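Local atomic coordinates of amidohydrolase (Brucella melitensis biovar Abortus, PDB entry 4F0L), a protein that probably acts as a metal-dependent deaminase of the TIM-barrel amidohydrolase family and carries an iron(III) ion in its metal site. Residues L64-F69 / L111-D116; I326-D329 / L333-I336; R149-A154 / M159-L164. One frame throughout, in Å; residues are numbered along the deposited sequence.

In the fold
From the N terminus, interaction 1 comes first: its contact closes a loop of some forty residues that leaves strand 56-66, passes through helix 88-100 and returns in helix 103-119. Strand 122-129 follows, and interaction 3 then closes a tight turn between helix 145-157 and strand 160-167. Much later, interaction 2 brings together the two ends of a short loop between strand 323-326 and helix 336-351. The three lie in series, with no nesting or crossing. In space they are linked nevertheless: interactions 1 and 2 share the iron site, where the first and last barrel strands meet, and Tyr114 of interaction 1 packs against Ile150 and Ala154 of interaction 3.

Interaction 1. Residues L64-F69 / L111-D116; sequences LHSHAF and LRLYVD. With FE (Fe (III) ion), chain E.
Leu113 of helix 103-119 reaches the chain at Ser66 and Ala68, just where strand 56-66 ends beside the metal site. Its CB points toward that strand end, and with CG anti to the backbone N (chi1 171°) the branch continues outward from the helix. CG then forks. CD1 turns to Ile334, whereas CD2 enters the angle between the two small residues: it lies 3.5 Å from CA and 3.8 Å from CB of Ala68, and 3.6 Å from OG of Ser66.

The next residue, Tyr114, brings its hydroxyl oxygen near the same alanine, with OH 4.0 Å from Ala68 CB. That hydroxyl is hydrogen-bonded to Glu127 OE1, as is Ser66 OG, while Ala68 N bonds to OE2 of the same carboxylate. A single acidic group on the neighbouring strand thus binds both partners of the contact.

Away from the helix points His67; it and His65 each bind iron through NE2 at 2.2 Å, and His241, Asp329 and two waters complete the metal's shell. His67 ND1 bonds to Phe128 O, which helps fix the rotation of the ring. The chemistry is therefore divided: methyl packing and a shared carboxylate hold Ser66 and Ala68, which flank His67 of the His-X-His pair, and probably help position this metal ligand.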
ATOM      1  N   LEU B  64      10.413  -2.278 -14.635  1.00 12.62           N
ATOM      2  CA  LEU B  64      10.640  -3.051 -15.861  1.00 13.10           C
ATOM      3  C   LEU B  64       9.432  -3.196 -16.799  1.00 13.26           C
ATOM      4  O   LEU B  64       9.552  -3.855 -17.810  1.00 13.70           O
ATOM      5  CB  LEU B  64      11.254  -4.423 -15.527  1.00 13.56           C
ATOM      6  CG  LEU B  64      10.584  -5.363 -14.534  1.00 13.50           C
ATOM      7  CD1 LEU B  64       9.083  -5.428 -14.769  1.00 13.01           C
ATOM      8  CD2 LEU B  64      11.237  -6.729 -14.682  1.00 14.14           C
ATOM      9  N   HIS B  65       8.297  -2.549 -16.500  1.00 12.72           N
ATOM     10  CA  HIS B  65       7.073  -2.700 -17.329  1.00 12.98           C
ATOM     11  C   HIS B  65       6.135  -1.573 -17.028  1.00 12.89           C
ATOM     12  O   HIS B  65       5.641  -1.438 -15.898  1.00 11.98           O
ATOM     13  CB  HIS B  65       6.375  -4.011 -17.021  1.00 13.22           C
ATOM     14  CG  HIS B  65       5.234  -4.347 -17.931  1.00 13.39           C
ATOM     15  ND1 HIS B  65       5.425  -4.805 -19.197  1.00 13.90           N
ATOM     16  CD2 HIS B  65       3.865  -4.335 -17.724  1.00 13.50           C
ATOM     17  CE1 HIS B  65       4.223  -5.018 -19.773  1.00 14.25           C
ATOM     18  NE2 HIS B  65       3.273  -4.764 -18.868  1.00 13.72           N
ATOM     19  N   SER B  66       5.921  -0.757 -18.047  1.00 13.66           N
ATOM     20  CA  SER B  66       5.126   0.456 -17.996  1.00 14.08           C
ATOM     21  C   SER B  66       4.377   0.653 -19.312  1.00 15.02           C
ATOM     22  O   SER B  66       4.904   0.400 -20.381  1.00 14.69           O
ATOM     23  CB  SER B  66       6.038   1.655 -17.742  1.00 13.92           C
ATOM     24  OG  SER B  66       5.421   2.880 -18.056  1.00 14.33           O
ATOM     25  N   HIS B  67       3.120   1.075 -19.199  1.00 16.04           N
ATOM     26  CA  HIS B  67       2.385   1.679 -20.300  1.00 17.20           C
ATOM     27  C   HIS B  67       2.108   3.087 -19.938  1.00 16.80           C
ATOM     28  O   HIS B  67       1.137   3.378 -19.217  1.00 16.22           O
ATOM     29  CB  HIS B  67       1.074   0.945 -20.555  1.00 18.88           C
ATOM     30  CG  HIS B  67       1.211  -0.541 -20.501  1.00 20.34           C
ATOM     31  ND1 HIS B  67       2.019  -1.215 -21.326  1.00 23.18           N
ATOM     32  CD2 HIS B  67       0.629  -1.476 -19.666  1.00 21.07           C
ATOM     33  CE1 HIS B  67       1.940  -2.538 -21.030  1.00 23.04           C
ATOM     34  NE2 HIS B  67       1.092  -2.682 -20.020  1.00 21.59           N
ATOM     35  N   ALA B  68       2.921   3.994 -20.474  1.00 16.61           N
ATOM     36  CA  ALA B  68       2.968   5.367 -19.973  1.00 16.44           C
ATOM     37  C   ALA B  68       1.604   6.052 -20.040  1.00 17.05           C
ATOM     38  O   ALA B  68       1.222   6.737 -19.106  1.00 16.77           O
ATOM     39  CB  ALA B  68       4.012   6.196 -20.701  1.00 16.16           C
ATOM     40  N   PHE B  69       0.851   5.841 -21.117  1.00 18.03           N
ATOM     41  CA  PHE B  69      -0.427   6.550 -21.289  1.00 18.53           C
ATOM     42  C   PHE B  69      -1.450   6.238 -20.210  1.00 17.98           C
ATOM     43  O   PHE B  69      -2.289   7.064 -19.920  1.00 17.00           O
ATOM     44  CB  PHE B  69      -1.025   6.319 -22.693  1.00 20.08           C
ATOM     45  CG  PHE B  69      -1.612   4.948 -22.902  1.00 20.82           C
ATOM     46  CD1 PHE B  69      -2.932   4.697 -22.604  1.00 21.59           C
ATOM     47  CD2 PHE B  69      -0.833   3.907 -23.416  1.00 21.39           C
ATOM     48  CE1 PHE B  69      -3.472   3.427 -22.808  1.00 22.19           C
ATOM     49  CE2 PHE B  69      -1.360   2.645 -23.621  1.00 21.32           C
ATOM     50  CZ  PHE B  69      -2.686   2.402 -23.310  1.00 21.65           C
ATOM     51  N   LEU B 111       6.228  12.156 -19.564  1.00 13.78           N
ATOM     52  CA  LEU B 111       7.150  12.948 -18.756  1.00 14.00           C
ATOM     53  C   LEU B 111       6.742  12.966 -17.293  1.00 14.29           C
ATOM     54  O   LEU B 111       7.579  12.681 -16.406  1.00 14.77           O
ATOM     55  CB  LEU B 111       7.342  14.371 -19.301  1.00 14.36           C
ATOM     56  CG  LEU B 111       8.223  15.297 -18.443  1.00 14.62           C
ATOM     57  CD1 LEU B 111       9.624  14.738 -18.305  1.00 14.14           C
ATOM     58  CD2 LEU B 111       8.248  16.724 -18.997  1.00 15.00           C
ATOM     59  N   ARG B 112       5.472  13.262 -17.012  1.00 14.36           N
ATOM     60  CA  ARG B 112       5.043  13.384 -15.624  1.00 14.35           C
ATOM     61  C   ARG B 112       5.111  12.038 -14.905  1.00 13.58           C
ATOM     62  O   ARG B 112       5.425  11.980 -13.718  1.00 13.12           O
ATOM     63  CB  ARG B 112       3.640  13.980 -15.535  1.00 15.17           C
ATOM     64  CG  ARG B 112       3.166  14.290 -14.135  1.00 15.54           C
ATOM     65  CD  ARG B 112       4.055  15.353 -13.477  1.00 16.17           C
ATOM     66  NE  ARG B 112       3.774  15.587 -12.055  1.00 16.44           N
ATOM     67  CZ  ARG B 112       4.221  14.822 -11.044  1.00 16.18           C
ATOM     68  NH1 ARG B 112       4.982  13.765 -11.250  1.00 15.59           N
ATOM     69  NH2 ARG B 112       3.890  15.128  -9.807  1.00 16.07           N
ATOM     70  N   LEU B 113       4.826  10.970 -15.627  1.00 13.23           N
ATOM     71  CA  LEU B 113       5.031   9.613 -15.109  1.00 13.06           C
ATOM     72  C   LEU B 113       6.478   9.301 -14.753  1.00 13.17           C
ATOM     73  O   LEU B 113       6.776   8.762 -13.664  1.00 13.55           O
ATOM     74  CB  LEU B 113       4.574   8.602 -16.130  1.00 12.58           C
ATOM     75  CG  LEU B 113       4.948   7.160 -15.793  1.00 12.37           C
ATOM     76  CD1 LEU B 113       4.351   6.730 -14.461  1.00 12.19           C
ATOM     77  CD2 LEU B 113       4.596   6.186 -16.944  1.00 12.14           C
ATOM     78  N   TYR B 114       7.380   9.652 -15.658  1.00 13.31           N
ATOM     79  CA  TYR B 114       8.787   9.344 -15.421  1.00 13.19           C
ATOM     80  C   TYR B 114       9.329  10.196 -14.273  1.00 13.15           C
ATOM     81  O   TYR B 114      10.175   9.735 -13.507  1.00 12.33           O
ATOM     82  CB  TYR B 114       9.628   9.459 -16.718  1.00 13.16           C
ATOM     83  CG  TYR B 114       9.202   8.496 -17.840  1.00 13.16           C
ATOM     84  CD1 TYR B 114       8.543   7.292 -17.564  1.00 13.31           C
ATOM     85  CD2 TYR B 114       9.463   8.786 -19.167  1.00 13.35           C
ATOM     86  CE1 TYR B 114       8.141   6.439 -18.577  1.00 13.12           C
ATOM     87  CE2 TYR B 114       9.089   7.937 -20.166  1.00 13.31           C
ATOM     88  CZ  TYR B 114       8.425   6.767 -19.876  1.00 13.29           C
ATOM     89  OH  TYR B 114       8.024   5.905 -20.875  1.00 13.24           O
ATOM     90  N   VAL B 115       8.830  11.427 -14.120  1.00 13.78           N
ATOM     91  CA  VAL B 115       9.170  12.216 -12.945  1.00 13.78           C
ATOM     92  C   VAL B 115       8.700  11.520 -11.648  1.00 14.11           C
ATOM     93  O   VAL B 115       9.439  11.415 -10.656  1.00 13.49           O
ATOM     94  CB  VAL B 115       8.611  13.639 -13.046  1.00 14.72           C
ATOM     95  CG1 VAL B 115       8.516  14.294 -11.655  1.00 14.08           C
ATOM     96  CG2 VAL B 115       9.437  14.477 -14.033  1.00 15.27           C
ATOM     97  N   ASP B 116       7.455  11.069 -11.647  1.00 14.27           N
ATOM     98  CA  ASP B 116       6.903  10.330 -10.510  1.00 15.33           C
ATOM     99  C   ASP B 116       7.770   9.060 -10.205  1.00 13.97           C
ATOM    100  O   ASP B 116       8.139   8.781  -9.055  1.00 13.52           O
ATOM    101  CB  ASP B 116       5.459   9.954 -10.876  1.00 16.97           C
ATOM    102  CG  ASP B 116       4.516  10.022  -9.720  1.00 19.93           C
ATOM    103  OD1 ASP B 116       4.959   9.579  -8.635  1.00 23.72           O
ATOM    104  OD2 ASP B 116       3.319  10.448  -9.914  1.00 21.51           O
TER
HETATM  105 FE    FE E 501       1.111  -4.590 -18.956  1.00 32.76          FE
HETATM  106  O   HOH W   1      -0.008  -5.902 -17.630  1.00 25.98           O
HETATM  107  O   HOH W   2      -1.106  -4.263 -19.351  1.00 32.69           O

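Interaction 2. Residues I326-D329 / L333-I336; sequences IGSD and LIGI. With FE (Fe (III) ion), chain E.
Ser328 and Ile334 make the closest direct approach in this loop. Direct contacts are few and only van der Waals: CD1 of Ile334 sits 3.8 Å from OG of Ser328 and equally near its CB, brought there by two successive bends in the isoleucine chain (chi1 and chi2 both -52°). Farther back, CD1 of Ile326 reaches to 4.5 Å from CA of Ile336, the first residue of helix 336-351. Phe122 touches both Ile326 and Ile336.

Water supplies the polar links, since no hydrogen bond joins the two segments directly. Water 3 is gripped by three bonds: it accepts from Ser328 OG at 2.6 Å and from Gly335 N at 3.1 Å, and donates to Leu333 O at 2.7 Å. Gly335 occupies the N-cap position of the helix, so this water meets the chain right at the helix start. A second water, water 4, donates to Ser328 O and accepts from Leu333 N at 3.2 Å. Between them the two waters act as a polar filling of the loop, tying serine to the backbone across from it. Ser328 N is in turn held by Asn63 OD1.

Metal binding falls to the next residue. With CG of Asp329 anti to its backbone N (chi1 -175°), OD1 binds the iron at 2.4 Å; OD2 stays 3.5 Å from it, so the carboxylate coordinates through one oxygen. Backbone bonds from Asp329 to His65 and His67, and from Ile326 to Leu64, join this loop to the first barrel strand and the residue just after it. A metal-binding aspartate just beyond the eighth strand, where the TIM barrel closes on itself, is a signature of the amidohydrolase superfamily.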
ATOM      1  N   ILE B 326      10.185  -5.615 -10.866  1.00 12.56           N
ATOM      2  CA  ILE B 326       8.886  -5.002 -10.675  1.00 12.07           C
ATOM      3  C   ILE B 326       8.619  -3.907 -11.680  1.00 12.15           C
ATOM      4  O   ILE B 326       9.533  -3.165 -12.091  1.00 12.20           O
ATOM      5  CB  ILE B 326       8.698  -4.413  -9.257  1.00 11.99           C
ATOM      6  CG1 ILE B 326       9.862  -3.469  -8.889  1.00 11.89           C
ATOM      7  CG2 ILE B 326       8.532  -5.553  -8.243  1.00 11.82           C
ATOM      8  CD1 ILE B 326       9.638  -2.668  -7.608  1.00 11.48           C
ATOM      9  N   GLY B 327       7.349  -3.830 -12.077  1.00 11.95           N
ATOM     10  CA  GLY B 327       6.871  -2.796 -12.957  1.00 12.23           C
ATOM     11  C   GLY B 327       5.550  -2.198 -12.519  1.00 12.36           C
ATOM     12  O   GLY B 327       4.642  -2.909 -12.092  1.00 12.86           O
ATOM     13  N   SER B 328       5.432  -0.884 -12.674  1.00 12.68           N
ATOM     14  CA  SER B 328       4.205  -0.172 -12.294  1.00 12.97           C
ATOM     15  C   SER B 328       3.037  -0.437 -13.263  1.00 13.30           C
ATOM     16  O   SER B 328       1.881  -0.259 -12.903  1.00 13.04           O
ATOM     17  CB  SER B 328       4.494   1.312 -12.229  1.00 13.00           C
ATOM     18  OG  SER B 328       5.407   1.604 -11.192  1.00 13.43           O
ATOM     19  N   ASP B 329       3.364  -0.813 -14.492  1.00 13.65           N
ATOM     20  CA  ASP B 329       2.404  -1.439 -15.438  1.00 14.48           C
ATOM     21  C   ASP B 329       1.278  -0.467 -15.806  1.00 14.16           C
ATOM     22  O   ASP B 329       1.469   0.345 -16.730  1.00 14.46           O
ATOM     23  CB  ASP B 329       1.900  -2.784 -14.892  1.00 14.90           C
ATOM     24  CG  ASP B 329       0.989  -3.552 -15.888  1.00 16.58           C
ATOM     25  OD1 ASP B 329       0.813  -3.109 -17.046  1.00 18.25           O
ATOM     26  OD2 ASP B 329       0.477  -4.627 -15.530  1.00 17.80           O
ATOM     27  N   LEU B 333      -0.487   3.522  -9.383  1.00 13.44           N
ATOM     28  CA  LEU B 333       0.155   3.983  -8.124  1.00 13.93           C
ATOM     29  C   LEU B 333       1.640   3.631  -8.187  1.00 12.84           C
ATOM     30  O   LEU B 333       1.982   2.469  -8.428  1.00 12.43           O
ATOM     31  CB  LEU B 333      -0.496   3.332  -6.861  1.00 14.29           C
ATOM     32  CG  LEU B 333       0.051   3.794  -5.455  1.00 15.24           C
ATOM     33  CD1 LEU B 333       0.088   5.277  -5.358  1.00 16.11           C
ATOM     34  CD2 LEU B 333      -0.800   3.350  -4.286  1.00 16.56           C
ATOM     35  N   ILE B 334       2.493   4.629  -8.000  1.00 12.85           N
ATOM     36  CA  ILE B 334       3.933   4.523  -8.273  1.00 12.66           C
ATOM     37  C   ILE B 334       4.722   4.438  -6.942  1.00 12.68           C
ATOM     38  O   ILE B 334       4.680   5.357  -6.176  1.00 13.02           O
ATOM     39  CB  ILE B 334       4.468   5.752  -9.070  1.00 12.88           C
ATOM     40  CG1 ILE B 334       3.644   6.033 -10.336  1.00 12.77           C
ATOM     41  CG2 ILE B 334       5.956   5.545  -9.407  1.00 12.76           C
ATOM     42  CD1 ILE B 334       3.455   4.833 -11.272  1.00 12.43           C
ATOM     43  N   GLY B 335       5.397   3.317  -6.680  1.00 12.39           N
ATOM     44  CA  GLY B 335       6.206   3.184  -5.477  1.00 12.76           C
ATOM     45  C   GLY B 335       6.947   1.868  -5.355  1.00 12.62           C
ATOM     46  O   GLY B 335       6.398   0.808  -5.645  1.00 12.99           O
ATOM     47  N   ILE B 336       8.206   1.924  -4.939  1.00 12.72           N
ATOM     48  CA  ILE B 336       8.986   0.683  -4.747  1.00 12.32           C
ATOM     49  C   ILE B 336       8.426  -0.028  -3.533  1.00 12.62           C
ATOM     50  O   ILE B 336       8.219  -1.224  -3.572  1.00 12.76           O
ATOM     51  CB  ILE B 336      10.495   0.978  -4.556  1.00 12.33           C
ATOM     52  CG1 ILE B 336      11.118   1.521  -5.858  1.00 12.15           C
ATOM     53  CG2 ILE B 336      11.203  -0.248  -4.006  1.00 12.33           C
ATOM     54  CD1 ILE B 336      12.574   1.954  -5.773  1.00 12.78           C
TER
HETATM   55 FE    FE E 501       1.111  -4.590 -18.956  1.00 32.76          FE
HETATM   56  O   HOH W   3       4.372   1.285  -8.803  1.00 10.59           O
HETATM   57  O   HOH W   4       0.764   0.864 -10.548  1.00 15.22           O
HETATM   58  O   HOH W   1      -0.008  -5.902 -17.630  1.00 25.98           O
HETATM   59  O   HOH W   2      -1.106  -4.263 -19.351  1.00 32.69           O

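Interaction 3. Residues R149-A154 / M159-L164; sequences RIAAAA and MGLTLL
Met159 opens the segment with a backbone bond to the preceding helix: its N donates to Ala154 O at 2.9 Å, with an N-H...O angle of 144°. The bond spans the turn from helix to strand, where Met159 O lies 3.7 Å from Ala154 CB. The methionine side chain starts toward the helix, then bends at both of its later torsions and leads away, carrying CE to the carbonyl oxygen of Tyr114, with Met117 also touching the side chain.

After the glycine comes Leu161, the centre of the packing. Its CG stands anti to the backbone N (chi1 179°), which extends the fork straight at the helix. CD2 settles on Ala151, 3.9 Å from CA and 4.1 Å from CB, and also meets Ala154 CB at 4.2 Å. The other branch, CD1, is 4.1 Å from Ile150 CG2, the two side chains crossing at nearly a right angle. Two residues farther on, Leu163 returns to the same side of the strand, and its CD1 touches the same Ile150 CG2 at 4.0 Å. One methyl of the isoleucine therefore serves both leucines, while the alanines let the helix come close.

The axes of 149-154 and 160-164 run nearly antiparallel, 163° between their directions, as the helix and second strand of the beta-alpha-beta unit 122-129, 145-157, 160-167 of the TIM barrel. Strand 160-167 lies between the parallel strands 122-129 and 210-215. Outside it, the helix packs beside helix 103-119 through Ile150 and Tyr114, and beside helix 189-203, whose Leu203 touches both Ala151 and Leu163.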
ATOM      1  N   ARG B 149       8.176  10.270 -28.915  1.00 20.43           N
ATOM      2  CA  ARG B 149       7.643  11.038 -27.772  1.00 20.09           C
ATOM      3  C   ARG B 149       8.065  10.450 -26.420  1.00 18.35           C
ATOM      4  O   ARG B 149       8.402  11.201 -25.474  1.00 17.00           O
ATOM      5  CB  ARG B 149       6.130  11.128 -27.847  1.00 20.60           C
ATOM      6  CG  ARG B 149       5.631  11.874 -29.081  1.00 22.25           C
ATOM      7  CD  ARG B 149       6.066  13.333 -29.062  1.00 23.77           C
ATOM      8  NE  ARG B 149       5.498  14.066 -30.182  1.00 25.50           N
ATOM      9  CZ  ARG B 149       5.297  15.386 -30.216  1.00 27.07           C
ATOM     10  NH1 ARG B 149       5.581  16.177 -29.180  1.00 27.82           N
ATOM     11  NH2 ARG B 149       4.783  15.929 -31.305  1.00 28.70           N
ATOM     12  N   ILE B 150       8.059   9.117 -26.338  1.00 17.56           N
ATOM     13  CA  ILE B 150       8.529   8.401 -25.147  1.00 16.65           C
ATOM     14  C   ILE B 150       9.973   8.756 -24.894  1.00 16.64           C
ATOM     15  O   ILE B 150      10.339   9.178 -23.784  1.00 16.49           O
ATOM     16  CB  ILE B 150       8.387   6.874 -25.310  1.00 16.61           C
ATOM     17  CG1 ILE B 150       6.921   6.466 -25.363  1.00 17.00           C
ATOM     18  CG2 ILE B 150       9.128   6.120 -24.219  1.00 15.64           C
ATOM     19  CD1 ILE B 150       6.057   7.006 -24.239  1.00 17.70           C
ATOM     20  N   ALA B 151      10.791   8.634 -25.937  1.00 16.33           N
ATOM     21  CA  ALA B 151      12.190   8.936 -25.807  1.00 16.77           C
ATOM     22  C   ALA B 151      12.452  10.411 -25.443  1.00 17.01           C
ATOM     23  O   ALA B 151      13.331  10.682 -24.622  1.00 16.55           O
ATOM     24  CB  ALA B 151      12.949   8.529 -27.046  1.00 17.41           C
ATOM     25  N   ALA B 152      11.693  11.338 -26.018  1.00 17.30           N
ATOM     26  CA  ALA B 152      11.796  12.740 -25.655  1.00 17.74           C
ATOM     27  C   ALA B 152      11.431  12.950 -24.197  1.00 17.52           C
ATOM     28  O   ALA B 152      12.125  13.719 -23.492  1.00 16.93           O
ATOM     29  CB  ALA B 152      10.933  13.635 -26.550  1.00 19.12           C
ATOM     30  N   ALA B 153      10.353  12.286 -23.740  1.00 16.68           N
ATOM     31  CA  ALA B 153       9.928  12.384 -22.346  1.00 16.00           C
ATOM     32  C   ALA B 153      11.021  11.831 -21.400  1.00 15.62           C
ATOM     33  O   ALA B 153      11.440  12.499 -20.447  1.00 15.40           O
ATOM     34  CB  ALA B 153       8.599  11.644 -22.140  1.00 15.28           C
ATOM     35  N   ALA B 154      11.526  10.645 -21.701  1.00 14.85           N
ATOM     36  CA  ALA B 154      12.602  10.074 -20.898  1.00 14.74           C
ATOM     37  C   ALA B 154      13.848  10.989 -20.855  1.00 15.75           C
ATOM     38  O   ALA B 154      14.459  11.163 -19.783  1.00 15.36           O
ATOM     39  CB  ALA B 154      12.984   8.676 -21.410  1.00 14.65           C
ATOM     40  N   MET B 159      15.457  10.074 -17.261  1.00 14.38           N
ATOM     41  CA  MET B 159      15.139   8.688 -16.908  1.00 13.67           C
ATOM     42  C   MET B 159      15.806   7.723 -17.905  1.00 13.66           C
ATOM     43  O   MET B 159      15.805   7.985 -19.115  1.00 13.62           O
ATOM     44  CB  MET B 159      13.619   8.499 -16.967  1.00 13.53           C
ATOM     45  CG  MET B 159      13.153   7.055 -16.924  1.00 13.35           C
ATOM     46  SD  MET B 159      13.543   6.276 -15.344  1.00 13.20           S
ATOM     47  CE  MET B 159      12.008   6.655 -14.495  1.00 12.48           C
ATOM     48  N   GLY B 160      16.395   6.629 -17.394  1.00 13.84           N
ATOM     49  CA  GLY B 160      17.004   5.606 -18.272  1.00 14.25           C
ATOM     50  C   GLY B 160      15.884   4.913 -19.018  1.00 14.15           C
ATOM     51  O   GLY B 160      14.804   4.784 -18.483  1.00 13.81           O
ATOM     52  N   LEU B 161      16.126   4.498 -20.254  1.00 14.47           N
ATOM     53  CA  LEU B 161      15.062   3.913 -21.093  1.00 14.11           C
ATOM     54  C   LEU B 161      15.502   2.605 -21.753  1.00 14.42           C
ATOM     55  O   LEU B 161      16.473   2.566 -22.504  1.00 14.87           O
ATOM     56  CB  LEU B 161      14.653   4.912 -22.190  1.00 14.08           C
ATOM     57  CG  LEU B 161      13.563   4.463 -23.188  1.00 14.02           C
ATOM     58  CD1 LEU B 161      12.258   4.089 -22.487  1.00 13.04           C
ATOM     59  CD2 LEU B 161      13.325   5.584 -24.213  1.00 14.23           C
ATOM     60  N   THR B 162      14.785   1.546 -21.446  1.00 13.73           N
ATOM     61  CA  THR B 162      14.739   0.389 -22.285  1.00 14.18           C
ATOM     62  C   THR B 162      13.404   0.403 -22.996  1.00 13.90           C
ATOM     63  O   THR B 162      12.353   0.139 -22.406  1.00 14.50           O
ATOM     64  CB  THR B 162      14.939  -0.899 -21.477  1.00 13.87           C
ATOM     65  OG1 THR B 162      16.244  -0.881 -20.895  1.00 13.88           O
ATOM     66  CG2 THR B 162      14.769  -2.111 -22.351  1.00 13.76           C
ATOM     67  N   LEU B 163      13.439   0.708 -24.274  1.00 14.22           N
ATOM     68  CA  LEU B 163      12.233   0.883 -25.062  1.00 14.38           C
ATOM     69  C   LEU B 163      11.889  -0.430 -25.729  1.00 15.16           C
ATOM     70  O   LEU B 163      12.744  -1.054 -26.359  1.00 15.81           O
ATOM     71  CB  LEU B 163      12.434   1.976 -26.105  1.00 14.74           C
ATOM     72  CG  LEU B 163      11.309   2.283 -27.089  1.00 14.21           C
ATOM     73  CD1 LEU B 163      10.122   2.921 -26.360  1.00 13.10           C
ATOM     74  CD2 LEU B 163      11.873   3.209 -28.163  1.00 14.70           C
ATOM     75  N   LEU B 164      10.635  -0.856 -25.558  1.00 15.36           N
ATOM     76  CA  LEU B 164      10.187  -2.173 -26.000  1.00 15.56           C
ATOM     77  C   LEU B 164       8.910  -2.014 -26.868  1.00 15.93           C
ATOM     78  O   LEU B 164       7.782  -2.191 -26.387  1.00 15.82           O
ATOM     79  CB  LEU B 164       9.906  -3.042 -24.770  1.00 15.05           C
ATOM     80  CG  LEU B 164      11.100  -3.261 -23.821  1.00 15.32           C
ATOM     81  CD1 LEU B 164      10.599  -3.798 -22.481  1.00 15.09           C
ATOM     82  CD2 LEU B 164      12.188  -4.164 -24.401  1.00 15.97           C
TER